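Side-chain contacts in YHDH (Escherichia coli, PDB 1O89), which probably catalyses the NADPH-dependent reduction of acryloyl-CoA to propanoyl-CoA, acting as a homodimeric member of the zinc-containing alcohol dehydrogenase family: residues Q39-D42 and E43-P47; Q135-A139 and R140-I144; K317-L321 and S322-N326. All blocks are in the same frame, centred on the assembly; numbering follows the deposited sequence.

Interactions 1, 2 and 3 follow one another along the chain, each a local turn or cap at the end of a strand or the start of a helix. Interaction 1 closes strand 35-40, interaction 2 opens helix 139-161, and interaction 3 joins strand 317-319 to helix 324-332. The centres of interactions 1 and 3 lie about 20 Å apart, as do those of 2 and 3, and those of 1 and 2 about 27 Å. Interactions 2 and 3 touch through a salt bridge, R140 NE to E318 OE2 at 2.8 Å, so that chain segments far apart in sequence meet on the mixed sheet containing strands 51-59 and 340-343. All three lie away from the NADP(+) site.

Interaction 1: residues Q39-D42 and E43-P47; sequences QTLD and ESRLP
L41 reaches R45 with one methyl group: CD2 comes to 3.3 Å from NH1, and the two side chains pass obliquely. The leucine is buried and also packs on A24 and L26 of strand 23-28 and on I81, while the arginine chain, bent at chi3, brings NH1 alongside the leucine methyl. D42, the next residue, carries the polar part of the contact. Its CG stands anti to the backbone N (chi1 -161°), which swings the carboxylate forward beside the chain that follows. There OD1 takes two hydrogen bonds from a single residue. S44 N approaches on the anti lone pair, away from the other oxygen, at 3.0 Å from OD1 and with a nearly straight N-H angle of 171°. S44 OG gives a second bond, 2.9 Å to the same OD1, but from above the carboxylate plane. Gripped from two directions, the carboxylate is held in its rotation although the residue is exposed. The backbone of D42 is used as well: D42 O accepts from R45 N at 3.0 Å. E43 between them turns its own carboxylate elsewhere, to a salt bridge with R91 and a hydrogen bond from Q122. With a side-chain bond to the second residue on and a main-chain bond to the third, D42 forms an Asx motif, here capping the short 3-10 segment 43-45, which follows strand 35-40 of the two-stranded antiparallel sheet and leads towards strand 51-59.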
loop_
_atom_site.group_PDB
_atom_site.type_symbol
_atom_site.label_atom_id
_atom_site.label_comp_id
_atom_site.label_asym_id
_atom_site.label_seq_id
_atom_site.Cartn_x
_atom_site.Cartn_y
_atom_site.Cartn_z
ATOM N N GLN A 39 5.259 -44.114 1.075
ATOM C CA GLN A 39 6.101 -44.855 2.005
ATOM C C GLN A 39 5.444 -44.963 3.375
ATOM O O GLN A 39 4.599 -44.144 3.746
ATOM C CB GLN A 39 7.461 -44.169 2.136
ATOM C CG GLN A 39 8.506 -44.710 1.188
ATOM C CD GLN A 39 9.769 -43.868 1.172
ATOM O OE1 GLN A 39 10.540 -43.865 2.142
ATOM N NE2 GLN A 39 9.988 -43.151 0.073
ATOM N N THR A 40 5.842 -45.990 4.117
ATOM C CA THR A 40 5.415 -46.176 5.499
ATOM C C THR A 40 6.497 -45.574 6.379
ATOM O O THR A 40 7.670 -45.904 6.241
ATOM C CB THR A 40 5.210 -47.678 5.786
ATOM O OG1 THR A 40 3.896 -48.063 5.371
ATOM C CG2 THR A 40 5.228 -47.981 7.287
ATOM N N LEU A 41 6.104 -44.674 7.273
ATOM C CA LEU A 41 7.049 -43.913 8.083
ATOM C C LEU A 41 6.722 -44.075 9.557
ATOM O O LEU A 41 5.557 -44.021 9.947
ATOM C CB LEU A 41 6.983 -42.432 7.710
ATOM C CG LEU A 41 7.384 -42.067 6.280
ATOM C CD1 LEU A 41 7.138 -40.595 6.039
ATOM C CD2 LEU A 41 8.833 -42.413 6.028
ATOM N N ASP A 42 7.754 -44.246 10.376
ATOM C CA ASP A 42 7.567 -44.378 11.812
ATOM C C ASP A 42 7.131 -43.041 12.417
ATOM O O ASP A 42 7.607 -41.973 12.013
ATOM C CB ASP A 42 8.861 -44.874 12.467
ATOM C CG ASP A 42 8.632 -45.460 13.848
ATOM O OD1 ASP A 42 8.447 -44.671 14.800
ATOM O OD2 ASP A 42 8.622 -46.687 14.082
ATOM N N GLU A 43 6.214 -43.110 13.376
ATOM C CA GLU A 43 5.732 -41.929 14.101
ATOM C C GLU A 43 6.856 -41.061 14.686
ATOM O O GLU A 43 6.704 -39.848 14.817
ATOM C CB GLU A 43 4.799 -42.348 15.248
ATOM C CG GLU A 43 3.351 -41.931 15.059
ATOM C CD GLU A 43 2.399 -42.793 15.864
ATOM O OE1 GLU A 43 2.633 -42.963 17.086
ATOM O OE2 GLU A 43 1.422 -43.309 15.272
ATOM N N SER A 44 7.967 -41.692 15.057
ATOM C CA SER A 44 9.089 -40.983 15.658
ATOM C C SER A 44 9.781 -40.007 14.701
ATOM O O SER A 44 10.485 -39.107 15.144
ATOM C CB SER A 44 10.108 -41.981 16.227
ATOM O OG SER A 44 10.648 -42.814 15.219
ATOM N N ARG A 45 9.574 -40.181 13.400
ATOM C CA ARG A 45 10.245 -39.369 12.391
ATOM C C ARG A 45 9.520 -38.050 12.126
ATOM O O ARG A 45 10.076 -37.169 11.482
ATOM C CB ARG A 45 10.420 -40.163 11.089
ATOM C CG ARG A 45 11.636 -41.114 11.105
ATOM C CD ARG A 45 11.958 -41.755 9.749
ATOM N NE ARG A 45 12.521 -40.802 8.783
ATOM C CZ ARG A 45 12.504 -40.951 7.455
ATOM N NH1 ARG A 45 11.951 -42.020 6.886
ATOM N NH2 ARG A 45 13.042 -40.017 6.678
ATOM N N LEU A 46 8.286 -37.921 12.620
ATOM C CA LEU A 46 7.514 -36.694 12.466
ATOM C C LEU A 46 8.284 -35.519 13.058
ATOM O O LEU A 46 9.007 -35.704 14.024
ATOM C CB LEU A 46 6.150 -36.822 13.150
ATOM C CG LEU A 46 5.100 -37.684 12.431
ATOM C CD1 LEU A 46 3.838 -37.782 13.275
ATOM C CD2 LEU A 46 4.764 -37.163 11.047
ATOM N N PRO A 47 8.143 -34.322 12.490
ATOM C CA PRO A 47 8.873 -33.144 12.984
ATOM C C PRO A 47 8.324 -32.669 14.324
ATOM O O PRO A 47 7.222 -33.076 14.705
ATOM C CB PRO A 47 8.603 -32.090 11.906
ATOM C CG PRO A 47 7.288 -32.458 11.382
ATOM C CD PRO A 47 7.266 -33.969 11.359
#

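Interaction 2: residues Q135-A139 and R140-I144; sequences QGLDA and RKAMI
The R140 side chain meets D138 at its base, CB lying 3.7 Å from D138 OD1; beyond that the extended chain leads away to a salt bridge with E318. K141 is engaged far more closely. Its backbone N gives D138 OD1 a capping hydrogen bond of 2.9 Å that is almost straight, 174° at the hydrogen and met nearly along the C-O axis of the carboxylate. D138 reaches this point because its CG sits between its own backbone N and carbonyl carbon (chi1 64°), folding the carboxylate over the first turn. The K141 side chain crosses the aspartate at about a right angle, with CG 3.4 Å from D138 OD1, while its CB rests 3.6 Å from L137 CD2. Its NZ has a cation-pi partner in Y312, and no ion pair with D138 forms. An alanine in place of D138 would remove the carboxylate, so the N-H of K141 would probably be left without its acceptor and the lysine methylenes without the group they pass. The start of the helix is likely to favour the charged form of this aspartate. A142 N bonds to D138 O at 2.9 Å, and A142 CB meets L137 CD1 at 4.2 Å, an apolar pair spanning the N-cap as in a hydrophobic staple. M143 N continues the helical bonding to A139 O at 3.1 Å, and its CG, beside the backbone N (chi1 -64°), comes to 3.4 Å from the same oxygen. Thus the start of helix 139-161 is wedged between sheet and helix: A139 and M143 pack on W57 and A87 of strands 51-59 and 85-93, R140, M143 and I144 on L341 of strand 340-343, and L137 on W300 and V304 of helix 293-306.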
loop_
_atom_site.group_PDB
_atom_site.type_symbol
_atom_site.label_atom_id
_atom_site.label_comp_id
_atom_site.label_asym_id
_atom_site.label_seq_id
_atom_site.Cartn_x
_atom_site.Cartn_y
_atom_site.Cartn_z
ATOM N N GLN A 135 -17.516 -23.157 12.428
ATOM C CA GLN A 135 -18.888 -23.626 12.301
ATOM C C GLN A 135 -19.348 -23.440 10.863
ATOM O O GLN A 135 -19.168 -22.372 10.284
ATOM C CB GLN A 135 -19.819 -22.849 13.241
ATOM C CG GLN A 135 -19.536 -23.059 14.733
ATOM C CD GLN A 135 -20.665 -22.551 15.625
ATOM O OE1 GLN A 135 -21.379 -23.343 16.249
ATOM N NE2 GLN A 135 -20.827 -21.226 15.690
ATOM N N GLY A 136 -19.933 -24.485 10.288
ATOM C CA GLY A 136 -20.432 -24.431 8.929
ATOM C C GLY A 136 -19.485 -25.022 7.899
ATOM O O GLY A 136 -19.853 -25.159 6.743
ATOM N N LEU A 137 -18.271 -25.361 8.302
ATOM C CA LEU A 137 -17.325 -26.021 7.409
ATOM C C LEU A 137 -16.972 -27.393 7.941
ATOM O O LEU A 137 -17.037 -27.628 9.142
ATOM C CB LEU A 137 -16.020 -25.224 7.288
ATOM C CG LEU A 137 -15.815 -24.120 6.255
ATOM C CD1 LEU A 137 -14.336 -23.781 6.210
ATOM C CD2 LEU A 137 -16.322 -24.503 4.874
ATOM N N ASP A 138 -16.568 -28.279 7.032
ATOM C CA ASP A 138 -15.924 -29.552 7.388
ATOM C C ASP A 138 -14.574 -29.693 6.659
ATOM O O ASP A 138 -14.155 -28.803 5.908
ATOM C CB ASP A 138 -16.868 -30.747 7.124
ATOM C CG ASP A 138 -17.224 -30.924 5.642
ATOM O OD1 ASP A 138 -16.412 -30.572 4.765
ATOM O OD2 ASP A 138 -18.293 -31.441 5.250
ATOM N N ALA A 139 -13.885 -30.804 6.910
ATOM C CA ALA A 139 -12.559 -31.060 6.343
ATOM C C ALA A 139 -12.536 -30.960 4.807
ATOM O O ALA A 139 -11.690 -30.301 4.237
ATOM C CB ALA A 139 -12.082 -32.454 6.795
ATOM N N ARG A 140 -13.489 -31.602 4.141
ATOM C CA ARG A 140 -13.516 -31.596 2.682
ATOM C C ARG A 140 -13.731 -30.185 2.136
ATOM O O ARG A 140 -12.990 -29.739 1.275
ATOM C CB ARG A 140 -14.603 -32.539 2.153
ATOM C CG ARG A 140 -14.504 -32.855 0.669
ATOM C CD ARG A 140 -15.412 -34.010 0.231
ATOM N NE ARG A 140 -15.236 -34.330 -1.177
ATOM C CZ ARG A 140 -15.804 -33.665 -2.190
ATOM N NH1 ARG A 140 -16.593 -32.610 -1.979
ATOM N NH2 ARG A 140 -15.575 -34.059 -3.437
ATOM N N LYS A 141 -14.749 -29.496 2.639
ATOM C CA LYS A 141 -15.046 -28.135 2.213
ATOM C C LYS A 141 -13.854 -27.220 2.473
ATOM O O LYS A 141 -13.524 -26.380 1.643
ATOM C CB LYS A 141 -16.280 -27.582 2.944
ATOM C CG LYS A 141 -17.591 -28.259 2.583
ATOM C CD LYS A 141 -18.756 -27.655 3.370
ATOM C CE LYS A 141 -20.104 -28.214 2.924
ATOM N NZ LYS A 141 -21.232 -27.253 3.194
ATOM N N ALA A 142 -13.202 -27.391 3.614
ATOM C CA ALA A 142 -12.060 -26.552 3.964
ATOM C C ALA A 142 -10.931 -26.719 2.956
ATOM O O ALA A 142 -10.261 -25.768 2.616
ATOM C CB ALA A 142 -11.562 -26.859 5.369
ATOM N N MET A 143 -10.721 -27.927 2.467
ATOM C CA MET A 143 -9.668 -28.144 1.485
ATOM C C MET A 143 -10.072 -27.708 0.091
ATOM O O MET A 143 -9.208 -27.380 -0.700
ATOM C CB MET A 143 -9.227 -29.604 1.491
ATOM C CG MET A 143 -8.606 -30.002 2.813
ATOM S SD MET A 143 -7.110 -29.056 3.112
ATOM C CE MET A 143 -7.643 -27.811 4.204
ATOM N N ILE A 144 -11.369 -27.726 -0.214
ATOM C CA ILE A 144 -11.871 -27.143 -1.449
ATOM C C ILE A 144 -11.535 -25.646 -1.475
ATOM O O ILE A 144 -11.016 -25.151 -2.474
ATOM C CB ILE A 144 -13.391 -27.360 -1.593
ATOM C CG1 ILE A 144 -13.689 -28.823 -1.930
ATOM C CG2 ILE A 144 -13.991 -26.423 -2.689
ATOM C CD1 ILE A 144 -15.134 -29.197 -1.752
#

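Interaction 3: residues K317-L321 and S322-N326; sequences KEISL and SEAPN
E323 folds back on S320: with CG beside its own backbone N (chi1 -61°) and an extended chain beyond, its carboxylate lies across the preceding turn. OE2 accepts from S320 N at 3.1 Å along a nearly straight N-H (176°), the donor standing above the carboxylate plane. In return, E323 N bonds to S320 O, not to the serine hydroxyl, at 3.1 Å. The S320 hydroxyl sits between its backbone N and carbonyl carbon, and so does that of S322; with both so placed on the turn, the OG atoms lie 2.9 Å apart, hydrogen-bonded with either as donor. A weak contact of 3.3 Å from S320 OG to E323 OE2 may compete for the same proton. On the buried side, I319 has CG1 between its backbone N and carbonyl carbon (chi1 76°), laying CD1 3.7 Å from A324 CA. A324 N closes the turn on L321 O at 3.1 Å, while the L321 side chain is directed to L119 and V342. The S320 N to E323 OE2 bond resembles the glutamate arm of a capping box, at the turn where strand 317-319 passes into helix 324-332 in a beta-alpha-beta unit whose second strand is the parallel 340-343.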
loop_
_atom_site.group_PDB
_atom_site.type_symbol
_atom_site.label_atom_id
_atom_site.label_comp_id
_atom_site.label_asym_id
_atom_site.label_seq_id
_atom_site.Cartn_x
_atom_site.Cartn_y
_atom_site.Cartn_z
ATOM N N LYS A 317 -11.773 -33.468 -8.010
ATOM C CA LYS A 317 -11.138 -34.771 -8.178
ATOM C C LYS A 317 -10.529 -35.235 -6.859
ATOM O O LYS A 317 -9.588 -34.629 -6.366
ATOM C CB LYS A 317 -10.037 -34.716 -9.239
ATOM C CG LYS A 317 -10.539 -34.620 -10.675
ATOM C CD LYS A 317 -10.362 -33.213 -11.233
ATOM C CE LYS A 317 -11.333 -32.918 -12.358
ATOM N NZ LYS A 317 -12.593 -32.299 -11.871
ATOM N N GLU A 318 -11.054 -36.318 -6.304
ATOM C CA GLU A 318 -10.487 -36.927 -5.100
ATOM C C GLU A 318 -9.493 -37.978 -5.542
ATOM O O GLU A 318 -9.821 -38.823 -6.356
ATOM C CB GLU A 318 -11.570 -37.590 -4.256
ATOM C CG GLU A 318 -12.725 -36.674 -3.912
ATOM C CD GLU A 318 -13.904 -37.405 -3.298
ATOM O OE1 GLU A 318 -14.072 -38.629 -3.506
ATOM O OE2 GLU A 318 -14.678 -36.740 -2.587
ATOM N N ILE A 319 -8.281 -37.929 -4.998
ATOM C CA ILE A 319 -7.243 -38.897 -5.331
ATOM C C ILE A 319 -6.593 -39.463 -4.064
ATOM O O ILE A 319 -6.577 -38.828 -2.997
ATOM C CB ILE A 319 -6.171 -38.243 -6.259
ATOM C CG1 ILE A 319 -5.232 -37.312 -5.484
ATOM C CG2 ILE A 319 -6.830 -37.460 -7.388
ATOM C CD1 ILE A 319 -4.102 -36.734 -6.345
ATOM N N SER A 320 -6.043 -40.662 -4.192
ATOM C CA SER A 320 -5.253 -41.249 -3.134
ATOM C C SER A 320 -3.824 -40.691 -3.230
ATOM O O SER A 320 -3.442 -40.084 -4.234
ATOM C CB SER A 320 -5.273 -42.775 -3.245
ATOM O OG SER A 320 -4.462 -43.219 -4.311
ATOM N N LEU A 321 -3.043 -40.892 -2.177
ATOM C CA LEU A 321 -1.653 -40.449 -2.159
ATOM C C LEU A 321 -0.855 -41.008 -3.342
ATOM O O LEU A 321 -0.025 -40.314 -3.914
ATOM C CB LEU A 321 -0.995 -40.875 -0.855
ATOM C CG LEU A 321 -1.449 -40.103 0.382
ATOM C CD1 LEU A 321 -1.165 -40.912 1.621
ATOM C CD2 LEU A 321 -0.750 -38.743 0.452
ATOM N N SER A 322 -1.133 -42.255 -3.713
ATOM C CA SER A 322 -0.367 -42.950 -4.749
ATOM C C SER A 322 -0.604 -42.365 -6.144
ATOM O O SER A 322 0.213 -42.559 -7.039
ATOM C CB SER A 322 -0.691 -44.447 -4.744
ATOM O OG SER A 322 -2.045 -44.679 -5.120
ATOM N N GLU A 323 -1.727 -41.667 -6.323
ATOM C CA GLU A 323 -2.032 -40.955 -7.572
ATOM C C GLU A 323 -1.496 -39.525 -7.632
ATOM O O GLU A 323 -1.563 -38.892 -8.679
ATOM C CB GLU A 323 -3.541 -40.888 -7.801
ATOM C CG GLU A 323 -4.217 -42.234 -7.934
ATOM C CD GLU A 323 -5.720 -42.103 -7.913
ATOM O OE1 GLU A 323 -6.305 -41.883 -8.989
ATOM O OE2 GLU A 323 -6.314 -42.215 -6.825
ATOM N N ALA A 324 -0.986 -39.012 -6.517
ATOM C CA ALA A 324 -0.516 -37.630 -6.457
ATOM C C ALA A 324 0.602 -37.314 -7.456
ATOM O O ALA A 324 0.604 -36.233 -8.020
ATOM C CB ALA A 324 -0.089 -37.261 -5.023
ATOM N N PRO A 325 1.561 -38.220 -7.664
ATOM C CA PRO A 325 2.600 -37.997 -8.678
ATOM C C PRO A 325 2.048 -37.805 -10.096
ATOM O O PRO A 325 2.411 -36.840 -10.771
ATOM C CB PRO A 325 3.453 -39.268 -8.582
ATOM C CG PRO A 325 3.226 -39.763 -7.186
ATOM C CD PRO A 325 1.781 -39.487 -6.938
ATOM N N ASN A 326 1.169 -38.700 -10.533
ATOM C CA ASN A 326 0.592 -38.591 -11.862
ATOM C C ASN A 326 -0.319 -37.366 -12.009
ATOM O O ASN A 326 -0.263 -36.678 -13.027
ATOM C CB ASN A 326 -0.152 -39.879 -12.233
ATOM C CG ASN A 326 0.791 -41.018 -12.623
ATOM O OD1 ASN A 326 0.356 -42.157 -12.781
ATOM N ND2 ASN A 326 2.083 -40.716 -12.776
#